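Local coordinates for protein adenylate kinase (Cryptosporidium parvum Iowa II, PDB 3BE4) that probably transfers a phosphoryl group between ATP and AMP, as adenylate kinases do, and is held here with a bisubstrate inhibitor that links two adenosines through five phosphates, at residues 63-77 against 91-105. Sequence-based numbering, arbitrary orientation.
With AP5 (bis(adenosine)-5'-pentaphosphate), chain C.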
loop_
_atom_site.group_PDB
_atom_site.type_symbol
_atom_site.label_atom_id
_atom_site.label_comp_id
_atom_site.label_asym_id
_atom_site.label_seq_id
_atom_site.Cartn_x
_atom_site.Cartn_y
_atom_site.Cartn_z
ATOM N N PHE A 63 0.808 -13.978 3.130
ATOM C CA PHE A 63 0.294 -13.570 1.887
ATOM C C PHE A 63 -0.923 -14.349 1.437
ATOM O O PHE A 63 -0.939 -15.589 1.523
ATOM C CB PHE A 63 1.282 -13.687 0.736
ATOM C CG PHE A 63 2.437 -12.764 0.855
ATOM C CD1 PHE A 63 2.518 -11.725 1.865
ATOM C CD2 PHE A 63 3.489 -12.881 -0.090
ATOM C CE1 PHE A 63 3.648 -10.802 1.908
ATOM C CE2 PHE A 63 4.603 -12.020 -0.058
ATOM C CZ PHE A 63 4.662 -10.897 0.866
ATOM N N VAL A 64 -1.914 -13.666 0.830
ATOM C CA VAL A 64 -2.942 -14.354 0.175
ATOM C C VAL A 64 -2.360 -14.801 -1.158
ATOM O O VAL A 64 -1.348 -14.257 -1.630
ATOM C CB VAL A 64 -4.126 -13.336 0.022
ATOM C CG1 VAL A 64 -5.203 -13.810 -0.930
ATOM C CG2 VAL A 64 -4.675 -13.019 1.431
ATOM N N GLY A 65 -3.012 -15.768 -1.794
ATOM C CA GLY A 65 -2.570 -16.295 -3.116
ATOM C C GLY A 65 -2.321 -15.264 -4.241
ATOM O O GLY A 65 -3.098 -14.256 -4.357
ATOM N N ASP A 66 -1.259 -15.402 -5.016
ATOM C CA ASP A 66 -0.958 -14.495 -6.119
ATOM C C ASP A 66 -2.150 -14.328 -7.030
ATOM O O ASP A 66 -2.471 -13.203 -7.490
ATOM C CB ASP A 66 0.173 -15.049 -6.928
ATOM C CG ASP A 66 1.545 -14.853 -6.208
ATOM O OD1 ASP A 66 1.760 -13.956 -5.283
ATOM O OD2 ASP A 66 2.549 -15.611 -6.562
ATOM N N GLU A 67 -2.851 -15.412 -7.326
ATOM C CA GLU A 67 -3.909 -15.396 -8.301
ATOM C C GLU A 67 -5.122 -14.597 -7.800
ATOM O O GLU A 67 -5.795 -13.944 -8.581
ATOM C CB GLU A 67 -4.233 -16.849 -8.747
ATOM C CG GLU A 67 -4.469 -18.008 -7.714
ATOM C CD GLU A 67 -3.687 -18.009 -6.395
ATOM O OE1 GLU A 67 -2.416 -18.119 -6.394
ATOM O OE2 GLU A 67 -4.417 -17.898 -5.372
ATOM N N ILE A 68 -5.383 -14.670 -6.530
ATOM C CA ILE A 68 -6.486 -13.946 -5.933
ATOM C C ILE A 68 -6.199 -12.410 -6.071
ATOM O O ILE A 68 -7.088 -11.636 -6.509
ATOM C CB ILE A 68 -6.581 -14.317 -4.447
ATOM C CG1 ILE A 68 -7.131 -15.763 -4.415
ATOM C CG2 ILE A 68 -7.587 -13.436 -3.726
ATOM C CD1 ILE A 68 -7.102 -16.421 -3.012
ATOM N N VAL A 69 -5.022 -11.960 -5.647
ATOM C CA VAL A 69 -4.780 -10.574 -5.734
ATOM C C VAL A 69 -4.607 -10.091 -7.152
ATOM O O VAL A 69 -5.046 -8.976 -7.509
ATOM C CB VAL A 69 -3.684 -10.162 -4.802
ATOM C CG1 VAL A 69 -3.459 -8.752 -4.962
ATOM C CG2 VAL A 69 -4.070 -10.561 -3.355
ATOM N N LEU A 70 -3.954 -10.886 -8.024
ATOM C CA LEU A 70 -3.886 -10.461 -9.441
ATOM C C LEU A 70 -5.329 -10.313 -10.036
ATOM O O LEU A 70 -5.567 -9.388 -10.806
ATOM C CB LEU A 70 -3.162 -11.565 -10.218
ATOM C CG LEU A 70 -1.650 -11.298 -10.146
ATOM C CD1 LEU A 70 -0.805 -12.597 -10.484
ATOM C CD2 LEU A 70 -1.178 -10.155 -11.043
ATOM N N GLY A 71 -6.268 -11.147 -9.588
ATOM C CA GLY A 71 -7.689 -11.091 -10.054
ATOM C C GLY A 71 -8.283 -9.758 -9.678
ATOM O O GLY A 71 -8.978 -9.121 -10.476
ATOM N N LEU A 72 -8.029 -9.374 -8.443
ATOM C CA LEU A 72 -8.652 -8.108 -7.921
ATOM C C LEU A 72 -8.017 -6.931 -8.621
ATOM O O LEU A 72 -8.782 -5.947 -8.962
ATOM C CB LEU A 72 -8.451 -7.919 -6.418
ATOM C CG LEU A 72 -9.127 -8.972 -5.523
ATOM C CD1 LEU A 72 -8.663 -8.693 -4.060
ATOM C CD2 LEU A 72 -10.611 -8.916 -5.753
ATOM N N VAL A 73 -6.717 -6.945 -8.869
ATOM C CA VAL A 73 -6.081 -5.789 -9.555
ATOM C C VAL A 73 -6.538 -5.769 -11.024
ATOM O O VAL A 73 -6.849 -4.718 -11.574
ATOM C CB VAL A 73 -4.602 -5.875 -9.421
ATOM C CG1 VAL A 73 -3.862 -4.917 -10.365
ATOM C CG2 VAL A 73 -4.268 -5.703 -7.831
ATOM N N LYS A 74 -6.507 -6.925 -11.704
ATOM C CA LYS A 74 -6.919 -6.952 -13.095
ATOM C C LYS A 74 -8.356 -6.399 -13.222
ATOM O O LYS A 74 -8.616 -5.713 -14.209
ATOM C CB LYS A 74 -6.938 -8.457 -13.502
ATOM C CG LYS A 74 -7.288 -8.648 -15.025
ATOM C CD LYS A 74 -6.703 -9.935 -15.654
ATOM C CE LYS A 74 -6.877 -9.801 -17.191
ATOM N NZ LYS A 74 -8.287 -10.012 -17.590
ATOM N N GLU A 75 -9.247 -6.719 -12.290
ATOM C CA GLU A 75 -10.624 -6.310 -12.330
ATOM C C GLU A 75 -10.614 -4.772 -12.353
ATOM O O GLU A 75 -11.352 -4.100 -13.174
ATOM C CB GLU A 75 -11.378 -6.835 -11.127
ATOM C CG GLU A 75 -12.808 -6.329 -11.085
ATOM C CD GLU A 75 -13.623 -6.906 -9.940
ATOM O OE1 GLU A 75 -13.148 -6.943 -8.777
ATOM O OE2 GLU A 75 -14.808 -7.234 -10.198
ATOM N N LYS A 76 -9.734 -4.141 -11.560
ATOM C CA LYS A 76 -9.737 -2.613 -11.570
ATOM C C LYS A 76 -9.344 -2.082 -12.896
ATOM O O LYS A 76 -9.933 -1.086 -13.461
ATOM C CB LYS A 76 -8.723 -2.072 -10.577
ATOM C CG LYS A 76 -8.990 -2.464 -9.129
ATOM C CD LYS A 76 -9.984 -1.537 -8.490
ATOM C CE LYS A 76 -10.755 -2.265 -7.389
ATOM N NZ LYS A 76 -12.010 -1.469 -7.069
ATOM N N PHE A 77 -8.258 -2.607 -13.478
ATOM C CA PHE A 77 -7.794 -2.203 -14.793
ATOM C C PHE A 77 -8.858 -2.451 -15.837
ATOM O O PHE A 77 -9.094 -1.537 -16.625
ATOM C CB PHE A 77 -6.537 -2.978 -15.157
ATOM C CG PHE A 77 -5.310 -2.312 -14.524
ATOM C CD1 PHE A 77 -4.608 -1.296 -15.168
ATOM C CD2 PHE A 77 -4.829 -2.746 -13.255
ATOM C CE1 PHE A 77 -3.453 -0.643 -14.608
ATOM C CE2 PHE A 77 -3.637 -2.120 -12.631
ATOM C CZ PHE A 77 -2.929 -1.140 -13.311
ATOM N N PHE A 91 1.213 -3.869 -3.612
ATOM C CA PHE A 91 1.101 -4.797 -4.787
ATOM C C PHE A 91 1.935 -4.127 -5.821
ATOM O O PHE A 91 1.805 -2.921 -6.024
ATOM C CB PHE A 91 -0.378 -4.883 -5.293
ATOM C CG PHE A 91 -0.496 -5.671 -6.537
ATOM C CD1 PHE A 91 -0.786 -7.047 -6.492
ATOM C CD2 PHE A 91 -0.203 -5.076 -7.743
ATOM C CE1 PHE A 91 -0.803 -7.789 -7.723
ATOM C CE2 PHE A 91 -0.265 -5.838 -8.950
ATOM C CZ PHE A 91 -0.512 -7.174 -8.923
ATOM N N PRO A 92 2.676 -4.878 -6.563
ATOM C CA PRO A 92 2.971 -6.329 -6.285
ATOM C C PRO A 92 3.769 -6.578 -5.031
ATOM O O PRO A 92 4.512 -5.709 -4.638
ATOM C CB PRO A 92 3.913 -6.730 -7.509
ATOM C CG PRO A 92 4.443 -5.467 -7.953
ATOM C CD PRO A 92 3.394 -4.371 -7.735
ATOM N N ARG A 93 3.711 -7.779 -4.449
ATOM C CA ARG A 93 4.563 -7.983 -3.323
ATOM C C ARG A 93 5.290 -9.319 -3.508
ATOM O O ARG A 93 6.001 -9.721 -2.627
ATOM C CB ARG A 93 3.777 -7.646 -1.930
ATOM C CG ARG A 93 2.741 -8.568 -1.593
ATOM C CD ARG A 93 2.441 -8.316 -0.132
ATOM N NE ARG A 93 1.569 -7.112 0.047
ATOM C CZ ARG A 93 1.373 -6.581 1.247
ATOM N NH1 ARG A 93 1.987 -6.980 2.370
ATOM N NH2 ARG A 93 0.472 -5.557 1.295
ATOM N N THR A 94 5.163 -9.968 -4.686
ATOM C CA THR A 94 5.970 -11.142 -5.027
ATOM C C THR A 94 6.364 -10.962 -6.512
ATOM O O THR A 94 5.751 -10.198 -7.265
ATOM C CB THR A 94 5.201 -12.477 -4.940
ATOM O OG1 THR A 94 4.113 -12.458 -5.926
ATOM C CG2 THR A 94 4.665 -12.716 -3.572
ATOM N N ILE A 95 7.352 -11.725 -6.951
ATOM C CA ILE A 95 7.786 -11.686 -8.303
ATOM C C ILE A 95 6.652 -12.181 -9.241
ATOM O O ILE A 95 6.473 -11.476 -10.230
ATOM C CB ILE A 95 9.151 -12.545 -8.500
ATOM C CG1 ILE A 95 10.256 -11.886 -7.730
ATOM C CG2 ILE A 95 9.482 -12.579 -9.969
ATOM C CD1 ILE A 95 10.597 -10.467 -8.316
ATOM N N PRO A 96 5.927 -13.318 -8.986
ATOM C CA PRO A 96 4.765 -13.650 -9.857
ATOM C C PRO A 96 3.731 -12.550 -9.969
ATOM O O PRO A 96 3.188 -12.330 -11.036
ATOM C CB PRO A 96 4.197 -14.973 -9.307
ATOM C CG PRO A 96 5.460 -15.557 -8.629
ATOM C CD PRO A 96 6.223 -14.421 -8.015
ATOM N N GLN A 97 3.570 -11.780 -8.907
ATOM C CA GLN A 97 2.603 -10.586 -9.060
ATOM C C GLN A 97 3.167 -9.523 -9.938
ATOM O O GLN A 97 2.395 -8.900 -10.650
ATOM C CB GLN A 97 2.351 -10.025 -7.693
ATOM C CG GLN A 97 1.493 -10.987 -6.870
ATOM C CD GLN A 97 1.232 -10.466 -5.415
ATOM O OE1 GLN A 97 1.365 -9.263 -5.192
ATOM N NE2 GLN A 97 0.984 -11.395 -4.434
ATOM N N ALA A 98 4.474 -9.249 -9.842
ATOM C CA ALA A 98 5.134 -8.234 -10.721
ATOM C C ALA A 98 5.010 -8.665 -12.219
ATOM O O ALA A 98 4.739 -7.846 -13.086
ATOM C CB ALA A 98 6.628 -8.057 -10.369
ATOM N N GLU A 99 5.279 -9.938 -12.447
ATOM C CA GLU A 99 5.181 -10.449 -13.844
ATOM C C GLU A 99 3.713 -10.368 -14.303
ATOM O O GLU A 99 3.464 -10.136 -15.502
ATOM C CB GLU A 99 5.721 -11.905 -13.902
ATOM C CG GLU A 99 7.207 -11.999 -13.511
ATOM C CD GLU A 99 7.687 -13.406 -13.314
ATOM O OE1 GLU A 99 6.890 -14.306 -12.865
ATOM O OE2 GLU A 99 8.936 -13.561 -13.546
ATOM N N GLY A 100 2.763 -10.672 -13.402
ATOM C CA GLY A 100 1.343 -10.691 -13.744
ATOM C C GLY A 100 0.970 -9.257 -14.052
ATOM O O GLY A 100 0.280 -9.000 -15.007
ATOM N N LEU A 101 1.430 -8.297 -13.244
ATOM C CA LEU A 101 1.179 -6.896 -13.576
ATOM C C LEU A 101 1.774 -6.427 -14.937
ATOM O O LEU A 101 1.084 -5.682 -15.686
ATOM C CB LEU A 101 1.730 -5.952 -12.457
ATOM C CG LEU A 101 1.522 -4.394 -12.710
ATOM C CD1 LEU A 101 0.034 -4.050 -12.831
ATOM C CD2 LEU A 101 2.238 -3.625 -11.613
ATOM N N ALA A 102 3.015 -6.864 -15.239
ATOM C CA ALA A 102 3.636 -6.509 -16.522
ATOM C C ALA A 102 2.718 -6.993 -17.690
ATOM O O ALA A 102 2.555 -6.278 -18.652
ATOM C CB ALA A 102 5.006 -7.236 -16.568
ATOM N N LYS A 103 2.076 -8.142 -17.556
ATOM C CA LYS A 103 1.144 -8.700 -18.577
ATOM C C LYS A 103 -0.097 -7.864 -18.674
ATOM O O LYS A 103 -0.569 -7.567 -19.782
ATOM C CB LYS A 103 0.780 -10.160 -18.252
ATOM C CG LYS A 103 1.999 -11.063 -18.366
ATOM C CD LYS A 103 1.680 -12.576 -18.120
ATOM C CE LYS A 103 2.950 -13.394 -17.823
ATOM N NZ LYS A 103 2.369 -14.630 -17.126
ATOM N N ILE A 104 -0.645 -7.440 -17.528
ATOM C CA ILE A 104 -1.838 -6.625 -17.526
ATOM C C ILE A 104 -1.508 -5.352 -18.223
ATOM O O ILE A 104 -2.289 -4.899 -19.132
ATOM C CB ILE A 104 -2.287 -6.302 -16.056
ATOM C CG1 ILE A 104 -2.924 -7.478 -15.416
ATOM C CG2 ILE A 104 -3.285 -5.082 -16.074
ATOM C CD1 ILE A 104 -3.092 -7.373 -13.827
ATOM N N LEU A 105 -0.377 -4.690 -17.925
ATOM C CA LEU A 105 -0.063 -3.387 -18.531
ATOM C C LEU A 105 0.279 -3.611 -20.024
ATOM O O LEU A 105 0.038 -2.730 -20.861
ATOM C CB LEU A 105 1.129 -2.680 -17.894
ATOM C CG LEU A 105 0.893 -2.291 -16.413
ATOM C CD1 LEU A 105 2.180 -1.907 -15.668
ATOM C CD2 LEU A 105 -0.161 -1.131 -16.355
HETATM P PA AP5 C . -1.890 -4.123 3.961
HETATM O O1A AP5 C . -3.209 -3.489 4.431
HETATM O O2A AP5 C . -1.200 -3.568 2.805
HETATM O O3A AP5 C . -0.884 -4.198 5.204
HETATM P PB AP5 C . 0.704 -4.195 5.265
HETATM O O1B AP5 C . 1.280 -4.736 4.048
HETATM O O2B AP5 C . 1.081 -4.769 6.637
HETATM O O3B AP5 C . 0.964 -2.535 5.276
HETATM P PG AP5 C . 0.249 -1.423 6.116
HETATM O O1G AP5 C . 0.254 -1.853 7.542
HETATM O O2G AP5 C . -1.023 -1.128 5.435
HETATM O O3G AP5 C . 1.351 -0.314 5.884
HETATM P PD AP5 C . 1.381 1.131 5.126
HETATM O O1D AP5 C . 0.093 1.316 4.445
HETATM O O2D AP5 C . 2.661 1.161 4.400
HETATM O O3D AP5 C . 1.565 2.136 6.357
HETATM P PE AP5 C . 0.513 3.185 6.933
HETATM O O1E AP5 C . -0.682 2.485 7.309
HETATM O O2E AP5 C . 0.377 4.389 6.023
HETATM O O5F AP5 C . -2.056 -5.678 3.631
HETATM C C5F AP5 C . -2.866 -6.362 4.601
HETATM C C4F AP5 C . -2.501 -7.886 4.361
HETATM O O4F AP5 C . -3.264 -8.310 3.257
HETATM C C3F AP5 C . -1.099 -8.254 4.054
HETATM O O3F AP5 C . -0.318 -8.385 5.222
HETATM C C2F AP5 C . -1.394 -9.619 3.396
HETATM O O2F AP5 C . -1.877 -10.597 4.397
HETATM C C1F AP5 C . -2.566 -9.310 2.482
HETATM N N9A AP5 C . -2.104 -8.785 1.225
HETATM C C8A AP5 C . -2.289 -7.432 0.827
HETATM N N7A AP5 C . -1.781 -7.241 -0.379
HETATM C C5A AP5 C . -1.295 -8.488 -0.822
HETATM C C6A AP5 C . -0.725 -8.874 -2.020
HETATM N N6A AP5 C . -0.325 -8.107 -3.040
HETATM N N1A AP5 C . -0.373 -10.246 -2.071
HETATM C C2A AP5 C . -0.708 -11.035 -1.074
HETATM N N3A AP5 C . -1.272 -10.705 0.108
HETATM C C4A AP5 C . -1.652 -9.348 0.190
HETATM O O5J AP5 C . 1.321 3.729 8.165
HETATM C C5J AP5 C . 1.513 2.859 9.386
HETATM C C4J AP5 C . 1.529 3.847 10.572
HETATM O O4J AP5 C . 2.615 4.794 10.557
HETATM C C3J AP5 C . 0.194 4.579 10.730
HETATM O O3J AP5 C . -0.107 4.706 12.103
HETATM C C2J AP5 C . 0.641 5.910 10.211
HETATM O O2J AP5 C . -0.124 6.963 10.781
HETATM C C1J AP5 C . 2.008 6.193 10.657
HETATM N N9B AP5 C . 2.893 6.971 9.846
HETATM C C8B AP5 C . 2.886 7.073 8.456
HETATM N N7B AP5 C . 3.924 7.848 8.090
HETATM C C5B AP5 C . 4.590 8.249 9.224
HETATM C C6B AP5 C . 5.833 8.918 9.453
HETATM N N6B AP5 C . 6.522 9.404 8.420
HETATM N N1B AP5 C . 6.234 9.099 10.742
HETATM C C2B AP5 C . 5.520 8.504 11.792
HETATM N N3B AP5 C . 4.375 7.773 11.629
HETATM C C4B AP5 C . 3.951 7.557 10.330
#
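V73 CG2 sits over the centre of one face of the F91 ring, 3.8 Å from the centroid. L70 CD2 meets the edge of that ring at CZ, and AP5 N6A meets it near CD1. R93 CD packs over a face of F63, whose ring stands 82° from the guanidinium plane. One face of the R93 guanidinium lies against the adenine of AP5 that carries N6A. A bend at chi3 (79°) turns it toward the phosphates, where R93 NH1 (2.9 Å) and NH2 both hydrogen-bond to AP5 O1B. Farther along, I104 CG2 covers a face of F77. I104 is a knob among L70, V73, K74 and F77, where the axes of segments 66-77 and 95-105 come within 9.9 Å (signed crossing angle -30°). L70 CD2 rests on G100 CA.

D66 OD1 accepts two bonds, from T94 OG1 above the carboxylate plane (2.9 Å) and from Q97 NE2 on the anti side (2.8 Å). T94 OG1 also caps helix 95-105 by accepting from Q97 N. AP5 N6A donates to Q97 OE1 (3.0 Å), as does R93 N; Q97 NE2 donates to AP5 N1A. Second-shell D66 and the R93 backbone thus orient the Q97 amide, consistent with adenine recognition in the probable AMP site.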